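PDB 6TGF: exopolysaccharide biosynthesis protein from Pantoea stewartii subsp. stewartii DC283, which modifies the glycan of the bacterial biofilm, probably as a polysaccharide hydrolase, and has a parallel beta-helix fold resembling that of bacteriophage tailspikes. Local coordinates for residues L615-V620 against V629-A634; Y545-L550 against A662-A667; G589-H594 against S611-D616; I561-Q566 against A640-K645. All coordinates share one frame; numbering follows the deposited sequence.

Contact 1: residues L615-V620 against V629-A634; sequences LDVRYV and VFIRLA
V629 faces Y619 as a non-hydrogen-bonded pair, CA to CA 4.5 Å, in the antiparallel hairpin of strands 614-620 and 626-633. F630 comes next and is tied at both backbone polar atoms: its N donates to R618 O at 2.8 Å, and its O accepts from R618 N at 3.2 Å, a bent bond whose donor stands above the carbonyl plane. The phenyl ring, with CG anti to the carbonyl carbon (chi1 -65°), has R618 O at its edge and sets CE1 4.2 Å from V620 CG2. I631 turns to the other face, where its CG2 branch meets V617 CG2 at 4.2 Å; both side chains also touch I593 of the opposing sheet. R632 N donates to D616 O, and R632 O takes a nearly straight bond from L615 N at 3.0 Å. Its extended side chain runs beside D616, CB to CB 3.7 Å, yet OD2 of D616 stays 5.0 Å from NH1 of R632. A634 CB closes the row against L615 CG. The chemistry implies two unlike faces: V617, V629 and I631 turn to the opposing sheet with Y619, while the other mixes the buried F630 ring with D616 and R632, whose charges form no salt bridge.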
loop_
_atom_site.group_PDB
_atom_site.type_symbol
_atom_site.label_atom_id
_atom_site.label_comp_id
_atom_site.label_asym_id
_atom_site.label_seq_id
_atom_site.Cartn_x
_atom_site.Cartn_y
_atom_site.Cartn_z
ATOM N N LEU B 615 6.199 47.724 -24.160
ATOM C CA LEU B 615 6.641 48.916 -24.939
ATOM C C LEU B 615 8.069 48.707 -25.458
ATOM O O LEU B 615 8.327 49.071 -26.621
ATOM C CB LEU B 615 6.576 50.159 -24.047
ATOM C CG LEU B 615 5.195 50.538 -23.513
ATOM C CD1 LEU B 615 5.273 51.823 -22.706
ATOM C CD2 LEU B 615 4.180 50.684 -24.638
ATOM N N ASP B 616 8.959 48.168 -24.617
ATOM C CA ASP B 616 10.405 47.973 -24.914
ATOM C C ASP B 616 10.851 46.596 -24.408
ATOM O O ASP B 616 10.213 46.068 -23.475
ATOM C CB ASP B 616 11.256 49.075 -24.276
ATOM C CG ASP B 616 11.384 50.329 -25.122
ATOM O OD1 ASP B 616 12.006 50.247 -26.201
ATOM O OD2 ASP B 616 10.860 51.378 -24.696
ATOM N N VAL B 617 11.911 46.052 -25.013
ATOM C CA VAL B 617 12.589 44.792 -24.588
ATOM C C VAL B 617 14.103 45.017 -24.654
ATOM O O VAL B 617 14.588 45.453 -25.719
ATOM C CB VAL B 617 12.165 43.595 -25.461
ATOM C CG1 VAL B 617 12.934 42.329 -25.112
ATOM C CG2 VAL B 617 10.669 43.341 -25.387
ATOM N N ARG B 618 14.807 44.740 -23.555
ATOM C CA ARG B 618 16.291 44.718 -23.479
ATOM C C ARG B 618 16.722 43.369 -22.897
ATOM O O ARG B 618 15.909 42.750 -22.182
ATOM C CB ARG B 618 16.809 45.888 -22.637
ATOM C CG ARG B 618 16.332 47.253 -23.113
ATOM C CD ARG B 618 17.001 48.391 -22.369
ATOM N NE ARG B 618 18.368 48.604 -22.831
ATOM C CZ ARG B 618 18.732 49.435 -23.806
ATOM N NH1 ARG B 618 17.834 50.167 -24.447
ATOM N NH2 ARG B 618 20.009 49.535 -24.137
ATOM N N TYR B 619 17.945 42.929 -23.207
ATOM C CA TYR B 619 18.515 41.640 -22.737
ATOM C C TYR B 619 19.993 41.824 -22.373
ATOM O O TYR B 619 20.601 42.839 -22.765
ATOM C CB TYR B 619 18.321 40.548 -23.793
ATOM C CG TYR B 619 19.144 40.718 -25.044
ATOM C CD1 TYR B 619 18.688 41.491 -26.099
ATOM C CD2 TYR B 619 20.377 40.103 -25.178
ATOM C CE1 TYR B 619 19.439 41.653 -27.253
ATOM C CE2 TYR B 619 21.140 40.255 -26.323
ATOM C CZ TYR B 619 20.670 41.031 -27.367
ATOM O OH TYR B 619 21.416 41.186 -28.499
ATOM N N VAL B 620 20.534 40.855 -21.629
ATOM C CA VAL B 620 21.956 40.799 -21.180
ATOM C C VAL B 620 22.478 39.382 -21.438
ATOM O O VAL B 620 22.116 38.473 -20.666
ATOM C CB VAL B 620 22.091 41.195 -19.697
ATOM C CG1 VAL B 620 23.511 41.016 -19.181
ATOM C CG2 VAL B 620 21.612 42.618 -19.446
ATOM N N VAL B 629 16.418 38.427 -19.787
ATOM C CA VAL B 629 15.420 39.169 -20.616
ATOM C C VAL B 629 14.658 40.140 -19.708
ATOM O O VAL B 629 14.094 39.681 -18.697
ATOM C CB VAL B 629 14.464 38.205 -21.347
ATOM C CG1 VAL B 629 13.413 38.947 -22.161
ATOM C CG2 VAL B 629 15.223 37.226 -22.230
ATOM N N PHE B 630 14.660 41.429 -20.064
ATOM C CA PHE B 630 13.892 42.514 -19.399
ATOM C C PHE B 630 12.793 42.998 -20.351
ATOM O O PHE B 630 13.032 43.027 -21.575
ATOM C CB PHE B 630 14.813 43.671 -19.005
ATOM C CG PHE B 630 15.852 43.337 -17.963
ATOM C CD1 PHE B 630 16.983 42.610 -18.297
ATOM C CD2 PHE B 630 15.708 43.768 -16.653
ATOM C CE1 PHE B 630 17.941 42.308 -17.341
ATOM C CE2 PHE B 630 16.669 43.469 -15.698
ATOM C CZ PHE B 630 17.782 42.738 -16.044
ATOM N N ILE B 631 11.626 43.355 -19.805
ATOM C CA ILE B 631 10.490 43.951 -20.571
ATOM C C ILE B 631 10.019 45.219 -19.848
ATOM O O ILE B 631 9.906 45.192 -18.606
ATOM C CB ILE B 631 9.344 42.936 -20.778
ATOM C CG1 ILE B 631 8.729 42.446 -19.464
ATOM C CG2 ILE B 631 9.815 41.770 -21.635
ATOM C CD1 ILE B 631 7.310 41.942 -19.609
ATOM N N ARG B 632 9.788 46.294 -20.607
ATOM C CA ARG B 632 9.156 47.545 -20.114
ATOM C C ARG B 632 7.639 47.354 -20.181
ATOM O O ARG B 632 7.047 47.630 -21.244
ATOM C CB ARG B 632 9.626 48.754 -20.928
ATOM C CG ARG B 632 9.224 50.095 -20.330
ATOM C CD ARG B 632 10.078 51.246 -20.827
ATOM N NE ARG B 632 10.165 52.304 -19.829
ATOM C CZ ARG B 632 9.523 53.470 -19.871
ATOM N NH1 ARG B 632 8.727 53.773 -20.883
ATOM N NH2 ARG B 632 9.685 54.343 -18.891
ATOM N N LEU B 633 7.050 46.860 -19.090
ATOM C CA LEU B 633 5.602 46.548 -18.985
ATOM C C LEU B 633 4.812 47.857 -19.113
ATOM O O LEU B 633 5.126 48.807 -18.371
ATOM C CB LEU B 633 5.341 45.840 -17.650
ATOM C CG LEU B 633 4.042 45.042 -17.554
ATOM C CD1 LEU B 633 3.967 43.959 -18.624
ATOM C CD2 LEU B 633 3.886 44.426 -16.174
ATOM N N ALA B 634 3.848 47.899 -20.041
ATOM C CA ALA B 634 3.064 49.097 -20.425
ATOM C C ALA B 634 2.311 49.657 -19.214
ATOM O O ALA B 634 2.174 48.938 -18.209
ATOM C CB ALA B 634 2.106 48.748 -21.537
#

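Contact 2: residues Y545-L550 against A662-A667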
loop_
_atom_site.group_PDB
_atom_site.type_symbol
_atom_site.label_atom_id
_atom_site.label_comp_id
_atom_site.label_asym_id
_atom_site.label_seq_id
_atom_site.Cartn_x
_atom_site.Cartn_y
_atom_site.Cartn_z
ATOM N N TYR B 545 10.571 45.175 -15.742
ATOM C CA TYR B 545 10.666 43.863 -15.049
ATOM C C TYR B 545 11.804 43.047 -15.672
ATOM O O TYR B 545 11.991 43.134 -16.901
ATOM C CB TYR B 545 9.356 43.077 -15.166
ATOM C CG TYR B 545 8.256 43.509 -14.230
ATOM C CD1 TYR B 545 8.118 42.939 -12.975
ATOM C CD2 TYR B 545 7.336 44.473 -14.604
ATOM C CE1 TYR B 545 7.104 43.322 -12.113
ATOM C CE2 TYR B 545 6.316 44.868 -13.753
ATOM C CZ TYR B 545 6.199 44.292 -12.502
ATOM O OH TYR B 545 5.195 44.678 -11.661
ATOM N N GLU B 546 12.540 42.293 -14.849
ATOM C CA GLU B 546 13.378 41.152 -15.302
ATOM C C GLU B 546 12.490 39.904 -15.291
ATOM O O GLU B 546 12.045 39.510 -14.196
ATOM C CB GLU B 546 14.608 40.959 -14.414
ATOM C CG GLU B 546 15.581 39.924 -14.957
ATOM C CD GLU B 546 16.827 39.688 -14.120
ATOM O OE1 GLU B 546 17.072 40.473 -13.181
ATOM O OE2 GLU B 546 17.551 38.714 -14.410
ATOM N N LEU B 547 12.216 39.330 -16.466
ATOM C CA LEU B 547 11.376 38.111 -16.608
ATOM C C LEU B 547 12.132 36.921 -16.012
ATOM O O LEU B 547 11.670 36.385 -14.987
ATOM C CB LEU B 547 11.036 37.877 -18.084
ATOM C CG LEU B 547 10.071 38.880 -18.718
ATOM C CD1 LEU B 547 9.724 38.461 -20.137
ATOM C CD2 LEU B 547 8.802 39.034 -17.893
ATOM N N ALA B 548 13.264 36.546 -16.613
ATOM C CA ALA B 548 14.054 35.357 -16.221
ATOM C C ALA B 548 15.451 35.404 -16.844
ATOM O O ALA B 548 15.684 36.243 -17.735
ATOM C CB ALA B 548 13.320 34.109 -16.647
ATOM N N ASN B 549 16.341 34.529 -16.365
ATOM C CA ASN B 549 17.595 34.133 -17.056
ATOM C C ASN B 549 17.326 32.823 -17.803
ATOM O O ASN B 549 16.982 31.828 -17.137
ATOM C CB ASN B 549 18.773 33.978 -16.091
ATOM C CG ASN B 549 20.017 33.457 -16.779
ATOM O OD1 ASN B 549 20.594 34.137 -17.625
ATOM N ND2 ASN B 549 20.433 32.250 -16.431
ATOM N N LEU B 550 17.456 32.837 -19.131
ATOM C CA LEU B 550 17.306 31.641 -20.003
ATOM C C LEU B 550 18.667 30.952 -20.141
ATOM O O LEU B 550 19.605 31.603 -20.643
ATOM C CB LEU B 550 16.775 32.072 -21.375
ATOM C CG LEU B 550 15.424 32.786 -21.382
ATOM C CD1 LEU B 550 15.120 33.333 -22.767
ATOM C CD2 LEU B 550 14.308 31.861 -20.918
ATOM N N ALA B 662 13.364 31.926 -13.362
ATOM C CA ALA B 662 12.301 32.947 -13.218
ATOM C C ALA B 662 12.692 33.940 -12.118
ATOM O O ALA B 662 12.976 33.494 -10.989
ATOM C CB ALA B 662 10.978 32.281 -12.926
ATOM N N LYS B 663 12.731 35.232 -12.461
ATOM C CA LYS B 663 12.944 36.363 -11.517
ATOM C C LYS B 663 11.617 37.113 -11.363
ATOM O O LYS B 663 11.153 37.261 -10.217
ATOM C CB LYS B 663 14.053 37.290 -12.027
ATOM C CG LYS B 663 15.344 36.596 -12.445
ATOM C CD LYS B 663 16.102 35.964 -11.299
ATOM C CE LYS B 663 17.277 35.131 -11.767
ATOM N NZ LYS B 663 17.867 34.348 -10.659
ATOM N N MET B 664 11.047 37.562 -12.487
ATOM C CA MET B 664 9.675 38.130 -12.590
ATOM C C MET B 664 9.504 39.239 -11.541
ATOM O O MET B 664 8.469 39.255 -10.845
ATOM C CB MET B 664 8.642 37.016 -12.381
ATOM C CG MET B 664 7.639 36.880 -13.507
ATOM S SD MET B 664 8.358 36.486 -15.125
ATOM C CE MET B 664 9.057 34.869 -14.800
ATOM N N ALA B 665 10.493 40.137 -11.448
ATOM C CA ALA B 665 10.626 41.173 -10.396
ATOM C C ALA B 665 10.924 42.534 -11.031
ATOM O O ALA B 665 11.553 42.558 -12.107
ATOM C CB ALA B 665 11.718 40.774 -9.435
ATOM N N LYS B 666 10.493 43.620 -10.378
ATOM C CA LYS B 666 10.772 45.021 -10.798
ATOM C C LYS B 666 12.285 45.252 -10.776
ATOM O O LYS B 666 12.880 45.170 -9.685
ATOM C CB LYS B 666 10.051 46.023 -9.891
ATOM C CG LYS B 666 8.579 46.226 -10.217
ATOM C CD LYS B 666 7.786 46.877 -9.107
ATOM C CE LYS B 666 6.293 46.678 -9.264
ATOM N NZ LYS B 666 5.572 46.911 -7.992
ATOM N N ALA B 667 12.874 45.515 -11.946
ATOM C CA ALA B 667 14.326 45.731 -12.141
ATOM C C ALA B 667 14.564 46.467 -13.465
ATOM O O ALA B 667 14.130 45.949 -14.509
ATOM C CB ALA B 667 15.044 44.404 -12.117
#
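Y545 holds its ring with CG anti to the carbonyl carbon (chi1 -79°), and K666 takes a similar first torsion, which brings the two side chains out side by side across the pair Y545-K666. M664 and A665, where strand 659-664, an edge strand of its sheet within the chain, turns its corner, both face E546: a G1 beta bulge. M664 supplies the bend by adopting a left-handed helical backbone (phi 52°, psi 47°). The backbone bonds accommodate the extra residue: L547 O accepts from K663 N at 3.0 Å and from M664 N at 2.8 Å, both donors arriving from the same face of the carbonyl plane. One step along, E546 N donates to A665 O, nearly in line with the carbonyl, and A665 N returns a bond to E546 O.

The side chains follow this kink. M664 is folded at its second and third torsions, carrying SD back to L547 CD2 at 3.8 Å; L547 itself packs into the core, on I561 of the opposing sheet and I631 of its own. On the other face, the extended chain of E546 lies alongside K663, whose CG is 3.6 Å from E546 OE2. Their charges do not pair, since K663 NZ remains 5.8 Å from E546 OE2. Beyond the bulge, K666 spreads its aliphatic part over one face of the tyrosine ring in a CH-pi contact, CG of K666 standing 4.1 Å from the centroid of the Y545 ring.

Contact 3: residues G589-H594 against S611-D616; sequences GRAVIH and SSPVLD
A591 presents its methyl to V614, CB to CG2 3.5 Å, at the place where the chain leaves one sheet and enters the next. V614 has CG1 anti to its backbone N (chi1 174°), which leaves CG2 as the branch that meets the alanine; I631, W606 and V563 also touch this valine. P613 approaches with the CD side of its ring, CD lying 3.5 Å from R590 C and 3.7 Å from A591 N, so the ring packs on the peptide between those two residues. S612 swings its hydroxyl anti to its own backbone N (chi1 -178°) and donates to V614 O at 2.7 Å, in the carbonyl plane on a lone pair. That bond spans the proline and closes the turn from S612 to V614, while the same OG passes 4.1 Å from A591 CB. G589, in a backbone conformation suited to glycine, sets its CA 4.1 Å from S611 N.

R590 sends its guanidinium the other way, to E562 and E609 of its own chain and to E560 of the third subunit. Between the two segments, then, the contact is van der Waals packing; the hydroxyl of S612 is engaged within the turn and that of S611 by S567 O. Such a corner, carrying strand 602-610 over into strand 614-620, is the sheet-to-sheet crossover of a beta sandwich.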
loop_
_atom_site.group_PDB
_atom_site.type_symbol
_atom_site.label_atom_id
_atom_site.label_comp_id
_atom_site.label_asym_id
_atom_site.label_seq_id
_atom_site.Cartn_x
_atom_site.Cartn_y
_atom_site.Cartn_z
ATOM N N GLY B 589 -4.657 41.175 -27.208
ATOM C CA GLY B 589 -3.278 41.639 -27.451
ATOM C C GLY B 589 -2.252 40.729 -26.803
ATOM O O GLY B 589 -2.655 39.822 -26.045
ATOM N N ARG B 590 -0.971 40.969 -27.096
ATOM C CA ARG B 590 0.189 40.197 -26.578
ATOM C C ARG B 590 1.488 40.792 -27.133
ATOM O O ARG B 590 1.421 41.521 -28.142
ATOM C CB ARG B 590 0.091 38.722 -26.984
ATOM C CG ARG B 590 -0.144 38.504 -28.472
ATOM C CD ARG B 590 0.262 37.123 -28.948
ATOM N NE ARG B 590 -0.445 36.055 -28.254
ATOM C CZ ARG B 590 -1.692 35.662 -28.506
ATOM N NH1 ARG B 590 -2.415 36.253 -29.443
ATOM N NH2 ARG B 590 -2.216 34.672 -27.804
ATOM N N ALA B 591 2.617 40.480 -26.490
ATOM C CA ALA B 591 3.989 40.724 -26.995
ATOM C C ALA B 591 4.700 39.376 -27.149
ATOM O O ALA B 591 4.647 38.572 -26.202
ATOM C CB ALA B 591 4.734 41.646 -26.063
ATOM N N VAL B 592 5.323 39.140 -28.305
ATOM C CA VAL B 592 6.033 37.870 -28.643
ATOM C C VAL B 592 7.536 38.167 -28.727
ATOM O O VAL B 592 7.949 38.846 -29.685
ATOM C CB VAL B 592 5.489 37.263 -29.950
ATOM C CG1 VAL B 592 6.191 35.963 -30.314
ATOM C CG2 VAL B 592 3.984 37.052 -29.883
ATOM N N ILE B 593 8.311 37.674 -27.754
ATOM C CA ILE B 593 9.781 37.908 -27.626
ATOM C C ILE B 593 10.526 36.660 -28.108
ATOM O O ILE B 593 10.328 35.589 -27.505
ATOM C CB ILE B 593 10.153 38.265 -26.172
ATOM C CG1 ILE B 593 9.411 39.513 -25.688
ATOM C CG2 ILE B 593 11.662 38.412 -26.013
ATOM C CD1 ILE B 593 9.368 39.658 -24.186
ATOM N N HIS B 594 11.359 36.807 -29.144
ATOM C CA HIS B 594 12.236 35.739 -29.692
ATOM C C HIS B 594 13.651 35.913 -29.133
ATOM O O HIS B 594 14.143 37.057 -29.121
ATOM C CB HIS B 594 12.218 35.757 -31.225
ATOM C CG HIS B 594 10.843 35.702 -31.802
ATOM N ND1 HIS B 594 10.182 36.832 -32.243
ATOM C CD2 HIS B 594 10.001 34.666 -32.003
ATOM C CE1 HIS B 594 8.994 36.491 -32.697
ATOM N NE2 HIS B 594 8.859 35.167 -32.561
ATOM N N SER B 611 -3.570 45.656 -28.307
ATOM C CA SER B 611 -3.107 46.636 -27.290
ATOM C C SER B 611 -1.948 46.025 -26.492
ATOM O O SER B 611 -2.198 45.478 -25.402
ATOM C CB SER B 611 -4.251 47.065 -26.402
ATOM O OG SER B 611 -3.831 48.046 -25.466
ATOM N N SER B 612 -0.727 46.119 -27.029
ATOM C CA SER B 612 0.501 45.447 -26.521
ATOM C C SER B 612 0.671 45.697 -25.024
ATOM O O SER B 612 0.509 46.823 -24.563
ATOM C CB SER B 612 1.718 45.903 -27.280
ATOM O OG SER B 612 2.879 45.221 -26.830
ATOM N N PRO B 613 1.002 44.657 -24.223
ATOM C CA PRO B 613 1.361 44.850 -22.817
ATOM C C PRO B 613 2.813 45.316 -22.621
ATOM O O PRO B 613 3.144 45.699 -21.513
ATOM C CB PRO B 613 1.148 43.451 -22.219
ATOM C CG PRO B 613 1.466 42.508 -23.361
ATOM C CD PRO B 613 1.027 43.237 -24.615
ATOM N N VAL B 614 3.628 45.282 -23.684
ATOM C CA VAL B 614 5.090 45.596 -23.658
ATOM C C VAL B 614 5.367 46.774 -24.604
ATOM O O VAL B 614 4.818 46.777 -25.721
ATOM C CB VAL B 614 5.923 44.355 -24.037
ATOM C CG1 VAL B 614 7.408 44.665 -24.157
ATOM C CG2 VAL B 614 5.696 43.212 -23.058
ATOM N N LEU B 615 6.199 47.724 -24.160
ATOM C CA LEU B 615 6.641 48.916 -24.939
ATOM C C LEU B 615 8.069 48.707 -25.458
ATOM O O LEU B 615 8.327 49.071 -26.621
ATOM C CB LEU B 615 6.576 50.159 -24.047
ATOM C CG LEU B 615 5.195 50.538 -23.513
ATOM C CD1 LEU B 615 5.273 51.823 -22.706
ATOM C CD2 LEU B 615 4.180 50.684 -24.638
ATOM N N ASP B 616 8.959 48.168 -24.617
ATOM C CA ASP B 616 10.405 47.973 -24.914
ATOM C C ASP B 616 10.851 46.596 -24.408
ATOM O O ASP B 616 10.213 46.068 -23.475
ATOM C CB ASP B 616 11.256 49.075 -24.276
ATOM C CG ASP B 616 11.384 50.329 -25.122
ATOM O OD1 ASP B 616 12.006 50.247 -26.201
ATOM O OD2 ASP B 616 10.860 51.378 -24.696
#

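Contact 4: residues I561-Q566 against A640-K645; sequences IEVFGQ and AAIMIK
Strands 558-564 and 637-646 are antiparallel neighbours in one sheet of a beta sandwich, and I561-F564 pairs with A641-I644 in regular register. E562 N donates to M643 O, and M643 N returns a bond to E562 O at 2.9 Å within the carbonyl plane. F564 and A641 form the second such reciprocal pair, with F564 N to A641 O at 2.8 Å.

Side chains alternate between two very different faces. Toward the opposing sheet, I561 and I644 run side by side, CG1 to CG1 4.1 Å, and V563 CG1 meets A640 CB at 3.8 Å; L547 and L550 cover this layer through I561. On the other face, M643 is straight as far as SD and then bends (chi3 -55°), which drops CE between E562 and F564. E562, with CG anti to the backbone N (chi1 176°) and the chain extended, carries its carboxylate past this methyl. Its OE1 is bound by R590 NH2 and its OE2 by K645 NZ of the third subunit, which would favour the charged form. K645 of this chain in turn bridges to E562 of the second subunit, and F564 packs on T647 of the third. One face in the sandwich core and the other largely against neighbouring chains is consistent with the intertwined trimers of tailspike-like proteins.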
loop_
_atom_site.group_PDB
_atom_site.type_symbol
_atom_site.label_atom_id
_atom_site.label_comp_id
_atom_site.label_asym_id
_atom_site.label_seq_id
_atom_site.Cartn_x
_atom_site.Cartn_y
_atom_site.Cartn_z
ATOM N N ILE B 561 9.215 33.785 -25.769
ATOM C CA ILE B 561 8.452 34.228 -24.564
ATOM C C ILE B 561 7.224 35.011 -25.037
ATOM O O ILE B 561 7.398 36.148 -25.524
ATOM C CB ILE B 561 9.334 35.069 -23.621
ATOM C CG1 ILE B 561 10.508 34.259 -23.066
ATOM C CG2 ILE B 561 8.500 35.683 -22.504
ATOM C CD1 ILE B 561 11.630 35.108 -22.515
ATOM N N GLU B 562 6.037 34.412 -24.904
ATOM C CA GLU B 562 4.731 35.066 -25.177
ATOM C C GLU B 562 4.274 35.789 -23.906
ATOM O O GLU B 562 3.991 35.100 -22.908
ATOM C CB GLU B 562 3.694 34.033 -25.620
ATOM C CG GLU B 562 2.308 34.612 -25.834
ATOM C CD GLU B 562 1.238 33.585 -26.153
ATOM O OE1 GLU B 562 0.064 33.977 -26.271
ATOM O OE2 GLU B 562 1.579 32.392 -26.275
ATOM N N VAL B 563 4.223 37.124 -23.945
ATOM C CA VAL B 563 3.576 37.969 -22.898
ATOM C C VAL B 563 2.102 38.118 -23.283
ATOM O O VAL B 563 1.773 39.067 -24.023
ATOM C CB VAL B 563 4.272 39.336 -22.740
ATOM C CG1 VAL B 563 3.623 40.183 -21.654
ATOM C CG2 VAL B 563 5.761 39.181 -22.469
ATOM N N PHE B 564 1.261 37.189 -22.822
ATOM C CA PHE B 564 -0.198 37.154 -23.097
ATOM C C PHE B 564 -0.912 38.141 -22.171
ATOM O O PHE B 564 -0.537 38.224 -20.989
ATOM C CB PHE B 564 -0.752 35.738 -22.930
ATOM C CG PHE B 564 -2.238 35.631 -23.153
ATOM C CD1 PHE B 564 -2.767 35.752 -24.429
ATOM C CD2 PHE B 564 -3.107 35.432 -22.092
ATOM C CE1 PHE B 564 -4.135 35.665 -24.640
ATOM C CE2 PHE B 564 -4.475 35.343 -22.306
ATOM C CZ PHE B 564 -4.986 35.462 -23.579
ATOM N N GLY B 565 -1.922 38.839 -22.700
ATOM C CA GLY B 565 -2.638 39.939 -22.025
ATOM C C GLY B 565 -2.431 41.247 -22.766
ATOM O O GLY B 565 -1.685 41.240 -23.763
ATOM N N GLN B 566 -3.048 42.336 -22.297
ATOM C CA GLN B 566 -3.063 43.637 -23.019
ATOM C C GLN B 566 -2.857 44.809 -22.050
ATOM O O GLN B 566 -3.009 44.614 -20.827
ATOM C CB GLN B 566 -4.382 43.803 -23.774
ATOM C CG GLN B 566 -5.592 43.989 -22.870
ATOM C CD GLN B 566 -6.753 44.593 -23.618
ATOM O OE1 GLN B 566 -7.483 43.903 -24.326
ATOM N NE2 GLN B 566 -6.935 45.894 -23.460
ATOM N N ALA B 640 -0.611 40.191 -17.110
ATOM C CA ALA B 640 0.129 39.649 -18.273
ATOM C C ALA B 640 0.730 38.288 -17.906
ATOM O O ALA B 640 1.579 38.246 -16.995
ATOM C CB ALA B 640 1.194 40.625 -18.709
ATOM N N ALA B 641 0.301 37.226 -18.596
ATOM C CA ALA B 641 0.744 35.826 -18.386
ATOM C C ALA B 641 1.964 35.539 -19.269
ATOM O O ALA B 641 1.874 35.762 -20.491
ATOM C CB ALA B 641 -0.391 34.876 -18.685
ATOM N N ILE B 642 3.060 35.072 -18.664
ATOM C CA ILE B 642 4.315 34.684 -19.378
ATOM C C ILE B 642 4.200 33.203 -19.755
ATOM O O ILE B 642 4.056 32.366 -18.843
ATOM C CB ILE B 642 5.570 34.981 -18.527
ATOM C CG1 ILE B 642 5.977 36.458 -18.574
ATOM C CG2 ILE B 642 6.737 34.099 -18.948
ATOM C CD1 ILE B 642 4.843 37.444 -18.420
ATOM N N MET B 643 4.252 32.905 -21.056
ATOM C CA MET B 643 4.154 31.532 -21.616
ATOM C C MET B 643 5.254 31.360 -22.668
ATOM O O MET B 643 5.434 32.279 -23.486
ATOM C CB MET B 643 2.767 31.302 -22.224
ATOM C CG MET B 643 1.651 31.481 -21.202
ATOM S SD MET B 643 -0.024 31.258 -21.851
ATOM C CE MET B 643 -0.008 32.432 -23.201
ATOM N N ILE B 644 5.981 30.239 -22.614
ATOM C CA ILE B 644 7.292 30.058 -23.304
ATOM C C ILE B 644 7.259 28.788 -24.162
ATOM O O ILE B 644 6.678 27.780 -23.716
ATOM C CB ILE B 644 8.441 30.030 -22.273
ATOM C CG1 ILE B 644 8.397 31.252 -21.350
ATOM C CG2 ILE B 644 9.788 29.892 -22.971
ATOM C CD1 ILE B 644 9.431 31.249 -20.246
ATOM N N LYS B 645 7.852 28.865 -25.358
ATOM C CA LYS B 645 8.201 27.714 -26.234
ATOM C C LYS B 645 9.724 27.685 -26.394
ATOM O O LYS B 645 10.335 28.770 -26.346
ATOM C CB LYS B 645 7.503 27.838 -27.591
ATOM C CG LYS B 645 5.987 27.718 -27.550
ATOM C CD LYS B 645 5.312 28.164 -28.825
ATOM C CE LYS B 645 3.811 27.978 -28.788
ATOM N NZ LYS B 645 3.225 27.974 -30.149
#

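How the contacts relate
All four contacts belong to one beta sandwich. Contacts 1 and 2 lie in the same sheet, joined through neighbouring strands 626-633 and 543-551, where I631 N meets Y545 O at 2.9 Å. Contact 4 lies in the opposing sheet and is continued by strand 589-597 of contact 3; the other segment of contact 3, 611-616, shares L615 and D616 with contact 1 and so links the two layers. I561, I593, I631 and L547 bring all four together in the core. Contacts 3 and 4 are buried and reach both neighbouring subunits, their charged groups paired within the chain and across subunits; contacts 1 and 2 are partly buried, contact 1 touching another chain through Y619 alone and contact 2 none, and their facing charges stay unjoined.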